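Local coordinates for putative fimbrial associated sortase-like protein (Corynebacterium diphtheriae, PDB 6BWE) that probably acts as a membrane-bound class C sortase, a cysteine transpeptidase that cross-links pilin subunits into covalently joined pili, at residues A[103-108]-A[134-139]; A[156-161]-A[210-215]; A[163-168]-A[172-177]. The protein carries 2 engineered substitutions. All blocks are in the same frame, centred on the assembly; numbering follows the deposited sequence.

How the contacts relate
All three contacts reach the same mixed sheet of the sortase beta-barrel. Contact 1 comes first along the chain and sets strand 105-107 against the loop after strand 123-125, near the predicted catalytic histidine. Contacts 2 and 3 share strand 155-167: its earlier half meets the C-terminal end of the construct in contact 2, its later half the connection to strand 183-187 in contact 3, which is nested inside the loop that contact 2 closes. Their centres lie about 24 Å apart; centre to centre, contact 1 is about 20 Å from contact 2 and about 17 Å from contact 3. The buried contact thus belongs to the active-site side, and the two surface contacts dress one long strand.

Contact 1: A[103-108]-A[134-139]; sequences HGLGHL and TLFDNL
The carbonyl oxygen of Phe136 is held by two donors: Leu139 N reaches Phe136 O at 3.0 Å, closing a type I beta turn from Phe136 to Leu139, and Ser128 OG adds a weak hydrogen bond. This grip steadies the backbone from which the Phe136 ring extends toward Leu105, where the contact becomes wholly apolar. Leu105 CD2 sits over the ring, 3.6 Å from the centroid of Phe136 and only 7° off its normal, a CH-pi contact centred on the face. Both methyls lie on the same face, CD2 over the centre and CD1 out past the CZ-CE1 edge, with Leu105 CD1 at 3.7 Å from Phe136 CZ. The two side chains cross at about a right angle. In Phe136, chi1 (-92°) is about 30° from staggered, and chi2 (-7°) puts CA nearly in the ring plane.

Next to this pair, Leu135 presses a branch against bare backbone: Leu135 CD2 lies 3.7 Å from Gly104 CA and 4.1 Å from His103 C. Glycine suits the spot because the very extended backbone here, with psi on the negative side, is one it adopts easily and other residues seldom do. Leu135 itself takes a positive phi as the second residue of a type II' turn from Thr134 to Asp137, an unusual demand on a leucine. Ile81, Leu90, Ile92 and Ile124 surround Leu105, and Phe136 also touches Ile83 and Thr188. The Leu135 side chain comes within about 4 Å of that of His127, the predicted proton donor/acceptor, and Thr188 directly precedes Cys189, the predicted nucleophile. A short barrel strand is thereby packed against the loop after strand 123-125, which also carries His127, in an apolar layer beside the predicted catalytic centre of a sortase beta-barrel.

Contact 2: A[156-161]-A[210-215]; sequences TLKYEV and PNDPNL
Lys158 and Asp212 form a salt bridge, reaching for each other from facing sides, with Lys158 NZ lying 3.2 Å from Asp212 OD1. The ammonium meets this oxygen nearly along the C-O axis. CG of Lys158 stands anti to the backbone N (chi1 -175°), and the chain beyond is fully extended; lysine suits the place because its long methylene arm carries a charge from the strand out to the tail. Asp212 OD1 has a second partner, the hydroxyl of Tyr149 on the adjacent strand 147-152, which is also hydrogen-bonded to Asn214 ND2.

Among hydrogen bonds within the tail, Asn214 N donates to Asp212 OD2 at 3.1 Å with an N-H...O angle of 159°, an Asx turn; the donor comes on the anti side of the oxygen, 30° out of the carboxylate plane. Leu215 N closes on Asp212 O at 3.0 Å, giving a type I beta turn from Asp212 to Leu215. Pro213 fits its second position, where the ring restrains phi to near the value the turn requires. Aspartate is apt here because one carboxylate can serve its own turn with one oxygen and the strand with the other.

The apolar part is comparable in extent. Thr156 CG2 touches Leu215 CD2 at 3.8 Å, the two branches running antiparallel alongside one another. Threonine serves both needs: its methyl faces the leucine while Thr156 OG1 is hydrogen-bonded to Thr151 OG1. Leu215, the last residue of this construct, which stops short of the natural C-terminus, also rests on Tyr149 and Leu208.

Lys158 and Tyr149 thus hold the carboxylate to the outer surface of the barrel at strand 155-167, Leu215 adds its packing, and the turn N-H only orients the carboxylate. The ammonium and N-H donors would probably favour its ionised form.

Contact 3: A[163-168]-A[172-177]; sequences AINVVL and TKLLAP
The side-chain amide of Asn165 receives Leu174 over a face: Leu174 CD1 stands above its plane, 3.7 Å from Asn165 CG and equally 3.7 Å from Asn165 ND2, displaced toward the side of CB and ND2. Asn165 OD1 is farther from Leu174 CD1, at 4.4 Å. The contact is therefore one of van der Waals packing, with the two side chains crossing at about a right angle. It lies in the connection between strands 155-167 and 183-187, the beta6/beta7 loop of the sortase barrel, which turns back over the strand it has just left.

A short 3-10 segment, 173-175, sets the geometry. Leu175 N bonds to Thr172 O at 3.0 Å and Ala176 N to Lys173 O at 3.2 Å, both with three-residue spacing, so successive side chains fan out in different directions. Leu174 turns to the strand, while Leu175 packs on Leu200, Thr185 and Ile187, and Lys173 reaches back to a salt bridge with Asp171. On the strand, Asn165 and Val167 are two residues apart and hence project from the same side, forming a shallow seat for one leucine branch. A beta-branched valine suits the extended chain and gives a stiff apolar wall; an asparagine supplies a flat surface suited to a partly exposed place. Thr172 and Ala176 lean on Phe44, linking the loop to the N-terminal part of the chain.

On Val167, the touching branch is the one anti to the carbonyl carbon (chi1 -62°): Val167 CG1 rests 4.1 Å from Leu174 CD1, the same methyl that covers the asparagine amide.

Contact 1: A[103-108]-A[134-139]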
ATOM      1  N   HIS A 103      20.581  11.147 -10.709  1.00 24.65           N
ATOM      2  CA  HIS A 103      21.008  12.355 -10.017  1.00 25.81           C
ATOM      3  C   HIS A 103      20.831  12.387  -8.508  1.00 26.28           C
ATOM      4  O   HIS A 103      21.274  13.335  -7.858  1.00 28.30           O
ATOM      5  CB  HIS A 103      20.296  13.561 -10.645  1.00 26.76           C
ATOM      6  CG  HIS A 103      20.551  13.701 -12.102  1.00 27.54           C
ATOM      7  ND1 HIS A 103      21.756  14.154 -12.603  1.00 29.19           N
ATOM      8  CD2 HIS A 103      19.779  13.398 -13.174  1.00 27.77           C
ATOM      9  CE1 HIS A 103      21.694  14.159 -13.925  1.00 30.11           C
ATOM     10  NE2 HIS A 103      20.503  13.711 -14.296  1.00 30.32           N
ATOM     11  N   GLY A 104      20.167  11.391  -7.925  1.00 24.08           N
ATOM     12  CA  GLY A 104      20.083  11.321  -6.489  1.00 22.93           C
ATOM     13  C   GLY A 104      19.332  10.060  -6.082  1.00 21.73           C
ATOM     14  O   GLY A 104      19.307   9.070  -6.821  1.00 21.29           O
ATOM     15  N   LEU A 105      18.657  10.131  -4.953  1.00 21.33           N
ATOM     16  CA  LEU A 105      17.920   8.997  -4.432  1.00 20.26           C
ATOM     17  C   LEU A 105      16.450   9.161  -4.717  1.00 20.30           C
ATOM     18  O   LEU A 105      15.937  10.271  -4.799  1.00 20.54           O
ATOM     19  CB  LEU A 105      18.165   8.848  -2.939  1.00 20.26           C
ATOM     20  CG  LEU A 105      19.656   8.665  -2.574  1.00 20.94           C
ATOM     21  CD1 LEU A 105      19.827   8.699  -1.076  1.00 21.49           C
ATOM     22  CD2 LEU A 105      20.264   7.394  -3.168  1.00 20.58           C
ATOM     23  N   GLY A 106      15.786   8.028  -4.893  1.00 19.96           N
ATOM     24  CA  GLY A 106      14.369   7.986  -5.104  1.00 21.17           C
ATOM     25  C   GLY A 106      13.610   7.412  -3.919  1.00 21.25           C
ATOM     26  O   GLY A 106      14.001   6.384  -3.336  1.00 23.86           O
ATOM     27  N   HIS A 107      12.495   8.033  -3.573  1.00 20.76           N
ATOM     28  CA  HIS A 107      11.616   7.481  -2.555  1.00 19.88           C
ATOM     29  C   HIS A 107      10.651   6.513  -3.239  1.00 20.29           C
ATOM     30  O   HIS A 107      10.054   6.867  -4.257  1.00 19.62           O
ATOM     31  CB  HIS A 107      10.865   8.581  -1.806  1.00 19.86           C
ATOM     32  CG  HIS A 107       9.785   8.048  -0.932  1.00 19.09           C
ATOM     33  ND1 HIS A 107       8.469   7.973  -1.339  1.00 19.34           N
ATOM     34  CD2 HIS A 107       9.840   7.485   0.301  1.00 18.89           C
ATOM     35  CE1 HIS A 107       7.754   7.404  -0.376  1.00 19.67           C
ATOM     36  NE2 HIS A 107       8.572   7.073   0.614  1.00 18.90           N
ATOM     37  N   LEU A 108      10.515   5.300  -2.692  1.00 19.60           N
ATOM     38  CA  LEU A 108       9.640   4.302  -3.280  0.60 20.32           C
ATOM     39  C   LEU A 108       8.178   4.550  -2.913  1.00 19.85           C
ATOM     40  O   LEU A 108       7.764   4.353  -1.767  1.00 19.70           O
ATOM     41  CB  LEU A 108      10.096   2.903  -2.874  0.60 21.23           C
ATOM     42  CG  LEU A 108       9.589   1.686  -3.623  0.60 21.92           C
ATOM     43  CD1 LEU A 108       9.644   1.823  -5.141  0.60 23.05           C
ATOM     44  CD2 LEU A 108      10.390   0.479  -3.176  0.60 22.57           C
ATOM     45  N   THR A 134      28.673   8.724  -7.704  1.00 32.92           N
ATOM     46  CA  THR A 134      28.926   7.698  -6.680  1.00 32.74           C
ATOM     47  C   THR A 134      27.595   7.118  -6.165  1.00 30.83           C
ATOM     48  O   THR A 134      27.402   5.883  -6.139  1.00 30.35           O
ATOM     49  CB  THR A 134      29.804   8.258  -5.538  1.00 34.11           C
ATOM     50  OG1 THR A 134      31.111   8.502  -6.067  1.00 36.16           O
ATOM     51  CG2 THR A 134      29.944   7.273  -4.357  1.00 34.05           C
ATOM     52  N   LEU A 135      26.686   8.015  -5.806  1.00 26.93           N
ATOM     53  CA  LEU A 135      25.349   7.624  -5.352  1.00 26.70           C
ATOM     54  C   LEU A 135      25.412   6.579  -4.209  1.00 25.39           C
ATOM     55  O   LEU A 135      25.991   6.884  -3.159  1.00 25.28           O
ATOM     56  CB  LEU A 135      24.430   7.239  -6.541  1.00 27.18           C
ATOM     57  CG  LEU A 135      24.154   8.406  -7.483  1.00 27.89           C
ATOM     58  CD1 LEU A 135      23.610   7.893  -8.803  1.00 28.84           C
ATOM     59  CD2 LEU A 135      23.182   9.419  -6.852  1.00 28.01           C
ATOM     60  N   PHE A 136      24.858   5.387  -4.389  1.00 23.97           N
ATOM     61  CA  PHE A 136      24.905   4.355  -3.356  1.00 24.21           C
ATOM     62  C   PHE A 136      25.996   3.299  -3.644  1.00 24.77           C
ATOM     63  O   PHE A 136      25.921   2.171  -3.124  1.00 23.96           O
ATOM     64  CB  PHE A 136      23.511   3.699  -3.198  1.00 23.68           C
ATOM     65  CG  PHE A 136      22.598   4.315  -2.163  1.00 22.91           C
ATOM     66  CD1 PHE A 136      22.982   5.317  -1.287  1.00 23.45           C
ATOM     67  CD2 PHE A 136      21.308   3.824  -2.047  1.00 22.65           C
ATOM     68  CE1 PHE A 136      22.121   5.798  -0.324  1.00 23.14           C
ATOM     69  CE2 PHE A 136      20.444   4.327  -1.063  1.00 22.52           C
ATOM     70  CZ  PHE A 136      20.863   5.301  -0.205  1.00 22.41           C
ATOM     71  N   ASP A 137      27.026   3.654  -4.427  1.00 25.61           N
ATOM     72  CA  ASP A 137      28.131   2.724  -4.751  1.00 27.19           C
ATOM     73  C   ASP A 137      28.666   2.012  -3.494  1.00 25.41           C
ATOM     74  O   ASP A 137      29.040   0.857  -3.560  1.00 25.30           O
ATOM     75  CB  ASP A 137      29.345   3.461  -5.310  1.00 29.56           C
ATOM     76  CG  ASP A 137      29.250   3.804  -6.764  1.00 32.63           C
ATOM     77  OD1 ASP A 137      28.279   3.443  -7.452  1.00 36.81           O
ATOM     78  OD2 ASP A 137      30.208   4.520  -7.207  1.00 36.53           O
ATOM     79  N   ASN A 138      28.740   2.745  -2.385  1.00 24.61           N
ATOM     80  CA  ASN A 138      29.373   2.243  -1.169  1.00 24.76           C
ATOM     81  C   ASN A 138      28.399   1.911  -0.047  1.00 24.80           C
ATOM     82  O   ASN A 138      28.831   1.735   1.096  1.00 22.90           O
ATOM     83  CB  ASN A 138      30.435   3.231  -0.721  1.00 24.67           C
ATOM     84  CG  ASN A 138      31.443   3.500  -1.807  1.00 24.93           C
ATOM     85  OD1 ASN A 138      31.984   2.572  -2.417  1.00 25.82           O
ATOM     86  ND2 ASN A 138      31.695   4.774  -2.072  1.00 26.10           N
ATOM     87  N   LEU A 139      27.098   1.744  -0.368  1.00 24.66           N
ATOM     88  CA  LEU A 139      26.120   1.327   0.652  1.00 24.94           C
ATOM     89  C   LEU A 139      26.502  -0.029   1.258  1.00 25.40           C
ATOM     90  O   LEU A 139      26.257  -0.288   2.431  1.00 24.45           O
ATOM     91  CB  LEU A 139      24.695   1.249   0.061  1.00 25.01           C
ATOM     92  CG  LEU A 139      23.590   0.998   1.063  1.00 25.32           C
ATOM     93  CD1 LEU A 139      23.471   2.181   2.028  1.00 26.27           C
ATOM     94  CD2 LEU A 139      22.276   0.766   0.336  1.00 25.08           C
TER

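Contact 2: A[156-161]-A[210-215]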
ATOM      1  N   THR A 156      15.928  17.107  11.769  1.00 28.88           N
ATOM      2  CA  THR A 156      16.807  16.009  11.488  1.00 28.52           C
ATOM      3  C   THR A 156      16.384  14.790  12.318  1.00 28.08           C
ATOM      4  O   THR A 156      16.159  14.892  13.522  1.00 28.31           O
ATOM      5  CB  THR A 156      18.269  16.390  11.707  1.00 30.54           C
ATOM      6  OG1 THR A 156      18.592  17.426  10.783  1.00 32.40           O
ATOM      7  CG2 THR A 156      19.199  15.201  11.407  1.00 30.27           C
ATOM      8  N   LEU A 157      16.264  13.650  11.639  1.00 26.84           N
ATOM      9  CA  LEU A 157      15.898  12.376  12.251  1.00 27.31           C
ATOM     10  C   LEU A 157      17.117  11.460  12.178  1.00 26.22           C
ATOM     11  O   LEU A 157      17.760  11.388  11.133  1.00 25.96           O
ATOM     12  CB  LEU A 157      14.736  11.726  11.493  1.00 27.27           C
ATOM     13  CG  LEU A 157      13.567  12.588  11.021  1.00 29.33           C
ATOM     14  CD1 LEU A 157      12.503  11.737  10.324  1.00 29.90           C
ATOM     15  CD2 LEU A 157      12.973  13.294  12.196  1.00 31.47           C
ATOM     16  N   LYS A 158      17.394  10.730  13.260  1.00 25.63           N
ATOM     17  CA  LYS A 158      18.531   9.854  13.322  1.00 25.23           C
ATOM     18  C   LYS A 158      18.036   8.415  13.356  1.00 24.48           C
ATOM     19  O   LYS A 158      17.099   8.083  14.070  1.00 24.87           O
ATOM     20  CB  LYS A 158      19.417  10.168  14.530  1.00 25.90           C
ATOM     21  CG  LYS A 158      20.704   9.361  14.581  1.00 26.34           C
ATOM     22  CD  LYS A 158      21.548   9.732  15.821  1.00 27.24           C
ATOM     23  CE  LYS A 158      22.811   8.887  15.853  1.00 28.87           C
ATOM     24  NZ  LYS A 158      23.670   9.160  17.050  1.00 29.81           N
ATOM     25  N   TYR A 159      18.663   7.593  12.538  1.00 23.47           N
ATOM     26  CA  TYR A 159      18.395   6.166  12.498  1.00 24.70           C
ATOM     27  C   TYR A 159      19.699   5.437  12.722  1.00 25.44           C
ATOM     28  O   TYR A 159      20.774   5.989  12.449  1.00 25.66           O
ATOM     29  CB  TYR A 159      17.794   5.789  11.140  1.00 24.20           C
ATOM     30  CG  TYR A 159      16.386   6.309  11.005  1.00 23.95           C
ATOM     31  CD1 TYR A 159      15.301   5.483  11.283  1.00 24.53           C
ATOM     32  CD2 TYR A 159      16.136   7.643  10.645  1.00 24.65           C
ATOM     33  CE1 TYR A 159      13.996   5.962  11.224  1.00 24.91           C
ATOM     34  CE2 TYR A 159      14.827   8.141  10.589  1.00 24.71           C
ATOM     35  CZ  TYR A 159      13.771   7.291  10.872  1.00 24.56           C
ATOM     36  OH  TYR A 159      12.474   7.724  10.850  1.00 25.48           O
ATOM     37  N   GLU A 160      19.607   4.194  13.190  1.00 26.32           N
ATOM     38  CA  GLU A 160      20.779   3.363  13.400  1.00 27.42           C
ATOM     39  C   GLU A 160      20.597   2.005  12.713  1.00 25.79           C
ATOM     40  O   GLU A 160      19.580   1.357  12.903  1.00 25.61           O
ATOM     41  CB  GLU A 160      20.996   3.231  14.919  1.00 30.42           C
ATOM     42  CG  GLU A 160      21.861   2.084  15.348  1.00 32.99           C
ATOM     43  CD  GLU A 160      22.069   2.036  16.860  1.00 37.06           C
ATOM     44  OE1 GLU A 160      22.083   3.110  17.525  1.00 38.41           O
ATOM     45  OE2 GLU A 160      22.224   0.913  17.367  1.00 40.88           O
ATOM     46  N   VAL A 161      21.605   1.564  11.962  1.00 24.73           N
ATOM     47  CA  VAL A 161      21.501   0.355  11.150  1.00 26.10           C
ATOM     48  C   VAL A 161      21.395  -0.880  12.023  1.00 28.17           C
ATOM     49  O   VAL A 161      22.167  -1.023  12.969  1.00 27.46           O
ATOM     50  CB  VAL A 161      22.708   0.179  10.191  1.00 26.14           C
ATOM     51  CG1 VAL A 161      22.618  -1.136   9.414  1.00 26.24           C
ATOM     52  CG2 VAL A 161      22.776   1.357   9.216  1.00 25.37           C
ATOM     53  N   PRO A 210      21.599  16.676  20.321  1.00 64.72           N
ATOM     54  CA  PRO A 210      21.704  18.005  19.684  1.00 65.24           C
ATOM     55  C   PRO A 210      23.140  18.440  19.304  1.00 66.24           C
ATOM     56  O   PRO A 210      23.302  19.177  18.323  1.00 63.49           O
ATOM     57  CB  PRO A 210      21.125  18.951  20.750  1.00 67.39           C
ATOM     58  CG  PRO A 210      20.203  18.107  21.566  1.00 66.79           C
ATOM     59  CD  PRO A 210      20.831  16.739  21.588  1.00 67.11           C
ATOM     60  N   ASN A 211      24.143  17.986  20.078  1.00 65.69           N
ATOM     61  CA  ASN A 211      25.580  18.237  19.808  1.00 66.81           C
ATOM     62  C   ASN A 211      26.318  17.148  18.988  1.00 64.34           C
ATOM     63  O   ASN A 211      27.550  17.173  18.905  1.00 63.97           O
ATOM     64  CB  ASN A 211      26.339  18.460  21.137  1.00 68.45           C
ATOM     65  CG  ASN A 211      26.019  19.794  21.785  1.00 69.37           C
ATOM     66  OD1 ASN A 211      25.000  20.431  21.490  1.00 72.42           O
ATOM     67  ND2 ASN A 211      26.898  20.228  22.680  1.00 72.91           N
ATOM     68  N   ASP A 212      25.576  16.218  18.378  1.00 60.58           N
ATOM     69  CA  ASP A 212      26.156  15.118  17.584  1.00 57.56           C
ATOM     70  C   ASP A 212      27.113  15.722  16.536  1.00 57.79           C
ATOM     71  O   ASP A 212      26.672  16.537  15.698  1.00 58.52           O
ATOM     72  CB  ASP A 212      25.010  14.322  16.907  1.00 54.44           C
ATOM     73  CG  ASP A 212      25.481  13.073  16.166  1.00 52.24           C
ATOM     74  OD1 ASP A 212      24.712  12.086  16.158  1.00 46.88           O
ATOM     75  OD2 ASP A 212      26.594  13.064  15.587  1.00 50.29           O
ATOM     76  N   PRO A 213      28.416  15.332  16.571  1.00 58.52           N
ATOM     77  CA  PRO A 213      29.400  15.865  15.602  1.00 58.88           C
ATOM     78  C   PRO A 213      28.883  15.967  14.160  1.00 59.42           C
ATOM     79  O   PRO A 213      29.123  16.973  13.491  1.00 60.22           O
ATOM     80  CB  PRO A 213      30.551  14.855  15.678  1.00 59.63           C
ATOM     81  CG  PRO A 213      30.461  14.268  17.046  1.00 59.42           C
ATOM     82  CD  PRO A 213      29.012  14.297  17.445  1.00 58.02           C
ATOM     83  N   ASN A 214      28.128  14.956  13.726  1.00 57.73           N
ATOM     84  CA  ASN A 214      27.685  14.829  12.335  1.00 57.68           C
ATOM     85  C   ASN A 214      26.662  15.852  11.851  1.00 59.48           C
ATOM     86  O   ASN A 214      26.452  15.957  10.642  1.00 61.10           O
ATOM     87  CB  ASN A 214      27.128  13.410  12.091  1.00 55.17           C
ATOM     88  CG  ASN A 214      28.183  12.323  12.282  1.00 54.38           C
ATOM     89  OD1 ASN A 214      29.307  12.440  11.777  1.00 56.29           O
ATOM     90  ND2 ASN A 214      27.827  11.262  13.005  1.00 50.10           N
ATOM     91  N   LEU A 215      26.022  16.594  12.756  1.00 62.15           N
ATOM     92  CA  LEU A 215      24.969  17.553  12.359  1.00 63.65           C
ATOM     93  C   LEU A 215      25.513  18.838  11.685  1.00 66.56           C
ATOM     94  O   LEU A 215      26.718  19.031  11.455  1.00 68.97           O
ATOM     95  CB  LEU A 215      24.084  17.902  13.567  1.00 62.57           C
ATOM     96  CG  LEU A 215      23.369  16.711  14.221  1.00 62.29           C
ATOM     97  CD1 LEU A 215      22.591  17.139  15.456  1.00 61.27           C
ATOM     98  CD2 LEU A 215      22.456  16.015  13.218  1.00 61.64           C
ATOM     99  OXT LEU A 215      24.739  19.730  11.321  1.00 68.05           O
TER

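Contact 3: A[163-168]-A[172-177]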
ATOM      1  N   ALA A 163      20.124  -4.139  10.310  1.00 30.81           N
ATOM      2  CA  ALA A 163      20.047  -5.308   9.436  1.00 30.03           C
ATOM      3  C   ALA A 163      20.555  -4.972   8.034  1.00 29.75           C
ATOM      4  O   ALA A 163      20.348  -3.870   7.498  1.00 26.93           O
ATOM      5  CB  ALA A 163      18.638  -5.882   9.375  1.00 30.06           C
ATOM      6  N   ILE A 164      21.265  -5.941   7.478  1.00 29.70           N
ATOM      7  CA  ILE A 164      21.925  -5.841   6.193  1.00 30.02           C
ATOM      8  C   ILE A 164      21.644  -7.157   5.479  1.00 30.24           C
ATOM      9  O   ILE A 164      22.088  -8.193   5.941  1.00 30.08           O
ATOM     10  CB  ILE A 164      23.431  -5.607   6.349  1.00 31.08           C
ATOM     11  CG1 ILE A 164      23.699  -4.255   7.001  1.00 31.20           C
ATOM     12  CG2 ILE A 164      24.125  -5.656   4.984  1.00 31.71           C
ATOM     13  CD1 ILE A 164      25.147  -4.022   7.389  1.00 31.62           C
ATOM     14  N   ASN A 165      20.879  -7.115   4.386  1.00 29.61           N
ATOM     15  CA  ASN A 165      20.449  -8.326   3.686  1.00 31.56           C
ATOM     16  C   ASN A 165      20.627  -8.151   2.179  1.00 32.64           C
ATOM     17  O   ASN A 165      20.338  -7.085   1.649  1.00 31.40           O
ATOM     18  CB  ASN A 165      18.967  -8.608   4.004  1.00 31.94           C
ATOM     19  CG  ASN A 165      18.751  -9.082   5.436  1.00 33.42           C
ATOM     20  OD1 ASN A 165      19.115 -10.209   5.785  1.00 34.05           O
ATOM     21  ND2 ASN A 165      18.197  -8.207   6.292  1.00 31.81           N
ATOM     22  N   VAL A 166      21.144  -9.176   1.510  1.00 34.24           N
ATOM     23  CA  VAL A 166      21.195  -9.222   0.056  1.00 35.29           C
ATOM     24  C   VAL A 166      20.121 -10.217  -0.382  1.00 36.81           C
ATOM     25  O   VAL A 166      20.139 -11.375   0.059  1.00 36.68           O
ATOM     26  CB  VAL A 166      22.573  -9.647  -0.448  1.00 37.32           C
ATOM     27  CG1 VAL A 166      22.553  -9.896  -1.950  1.00 37.79           C
ATOM     28  CG2 VAL A 166      23.616  -8.591  -0.067  1.00 37.59           C
ATOM     29  N   VAL A 167      19.185  -9.762  -1.217  1.00 35.26           N
ATOM     30  CA  VAL A 167      18.032 -10.563  -1.611  1.00 36.72           C
ATOM     31  C   VAL A 167      17.804 -10.505  -3.117  1.00 37.47           C
ATOM     32  O   VAL A 167      18.312  -9.599  -3.801  1.00 36.84           O
ATOM     33  CB  VAL A 167      16.743 -10.121  -0.859  1.00 36.10           C
ATOM     34  CG1 VAL A 167      16.900 -10.318   0.641  1.00 36.81           C
ATOM     35  CG2 VAL A 167      16.344  -8.690  -1.204  1.00 35.68           C
ATOM     36  N   LEU A 168      17.016 -11.453  -3.630  1.00 39.12           N
ATOM     37  CA  LEU A 168      16.551 -11.367  -5.012  1.00 40.70           C
ATOM     38  C   LEU A 168      15.574 -10.224  -5.142  1.00 40.46           C
ATOM     39  O   LEU A 168      14.903  -9.897  -4.174  1.00 40.92           O
ATOM     40  CB  LEU A 168      15.917 -12.686  -5.484  1.00 42.46           C
ATOM     41  CG  LEU A 168      16.894 -13.857  -5.592  1.00 43.75           C
ATOM     42  CD1 LEU A 168      16.153 -15.152  -5.915  1.00 45.59           C
ATOM     43  CD2 LEU A 168      17.955 -13.588  -6.656  1.00 43.54           C
ATOM     44  N   THR A 172      10.753  -9.135  -1.296  1.00 43.23           N
ATOM     45  CA  THR A 172      10.514  -7.809  -0.681  1.00 42.47           C
ATOM     46  C   THR A 172       9.967  -7.822   0.761  1.00 41.28           C
ATOM     47  O   THR A 172       9.722  -6.742   1.323  1.00 41.21           O
ATOM     48  CB  THR A 172       9.522  -6.971  -1.549  1.00 43.39           C
ATOM     49  OG1 THR A 172       8.368  -7.779  -1.861  1.00 41.42           O
ATOM     50  CG2 THR A 172      10.210  -6.472  -2.849  1.00 43.08           C
ATOM     51  N   LYS A 173       9.784  -9.009   1.350  1.00 39.36           N
ATOM     52  CA  LYS A 173       9.253  -9.157   2.708  1.00 39.24           C
ATOM     53  C   LYS A 173       9.892  -8.232   3.749  1.00 35.71           C
ATOM     54  O   LYS A 173       9.216  -7.785   4.644  1.00 33.58           O
ATOM     55  CB  LYS A 173       9.516 -10.575   3.278  1.00 44.25           C
ATOM     56  CG  LYS A 173       8.944 -11.781   2.547  1.00 48.44           C
ATOM     57  CD  LYS A 173       9.405 -13.066   3.239  1.00 51.65           C
ATOM     58  CE  LYS A 173      10.832 -13.480   2.860  1.00 54.07           C
ATOM     59  NZ  LYS A 173      10.860 -14.426   1.696  1.00 56.18           N
ATOM     60  N   LEU A 174      11.206  -8.024   3.670  1.00 33.14           N
ATOM     61  CA  LEU A 174      11.923  -7.200   4.658  1.00 32.25           C
ATOM     62  C   LEU A 174      11.539  -5.704   4.669  1.00 30.58           C
ATOM     63  O   LEU A 174      11.943  -4.967   5.594  1.00 30.45           O
ATOM     64  CB  LEU A 174      13.414  -7.336   4.466  1.00 32.63           C
ATOM     65  CG  LEU A 174      13.936  -8.750   4.801  1.00 33.82           C
ATOM     66  CD1 LEU A 174      15.283  -8.927   4.140  1.00 34.43           C
ATOM     67  CD2 LEU A 174      14.046  -8.941   6.302  1.00 34.63           C
ATOM     68  N   LEU A 175      10.777  -5.279   3.668  1.00 29.30           N
ATOM     69  CA  LEU A 175      10.308  -3.889   3.550  1.00 28.56           C
ATOM     70  C   LEU A 175       9.002  -3.638   4.277  1.00 28.99           C
ATOM     71  O   LEU A 175       8.492  -2.514   4.271  1.00 28.19           O
ATOM     72  CB  LEU A 175      10.135  -3.515   2.075  1.00 29.37           C
ATOM     73  CG  LEU A 175      11.360  -3.704   1.180  1.00 28.57           C
ATOM     74  CD1 LEU A 175      11.024  -3.211  -0.218  1.00 27.98           C
ATOM     75  CD2 LEU A 175      12.560  -2.977   1.731  1.00 28.37           C
ATOM     76  N   ALA A 176       8.442  -4.669   4.908  1.00 29.86           N
ATOM     77  CA  ALA A 176       7.173  -4.509   5.581  1.00 29.82           C
ATOM     78  C   ALA A 176       7.265  -3.503   6.754  1.00 29.82           C
ATOM     79  O   ALA A 176       8.282  -3.466   7.484  1.00 30.61           O
ATOM     80  CB  ALA A 176       6.697  -5.866   6.081  1.00 31.53           C
ATOM     81  N   PRO A 177       6.217  -2.674   6.939  1.00 30.56           N
ATOM     82  CA  PRO A 177       6.131  -1.864   8.140  1.00 31.52           C
ATOM     83  C   PRO A 177       5.833  -2.767   9.358  1.00 34.85           C
ATOM     84  O   PRO A 177       5.318  -3.898   9.218  1.00 34.38           O
ATOM     85  CB  PRO A 177       4.960  -0.928   7.840  1.00 31.10           C
ATOM     86  CG  PRO A 177       4.086  -1.715   6.952  1.00 31.99           C
ATOM     87  CD  PRO A 177       4.987  -2.570   6.122  1.00 31.00           C
TER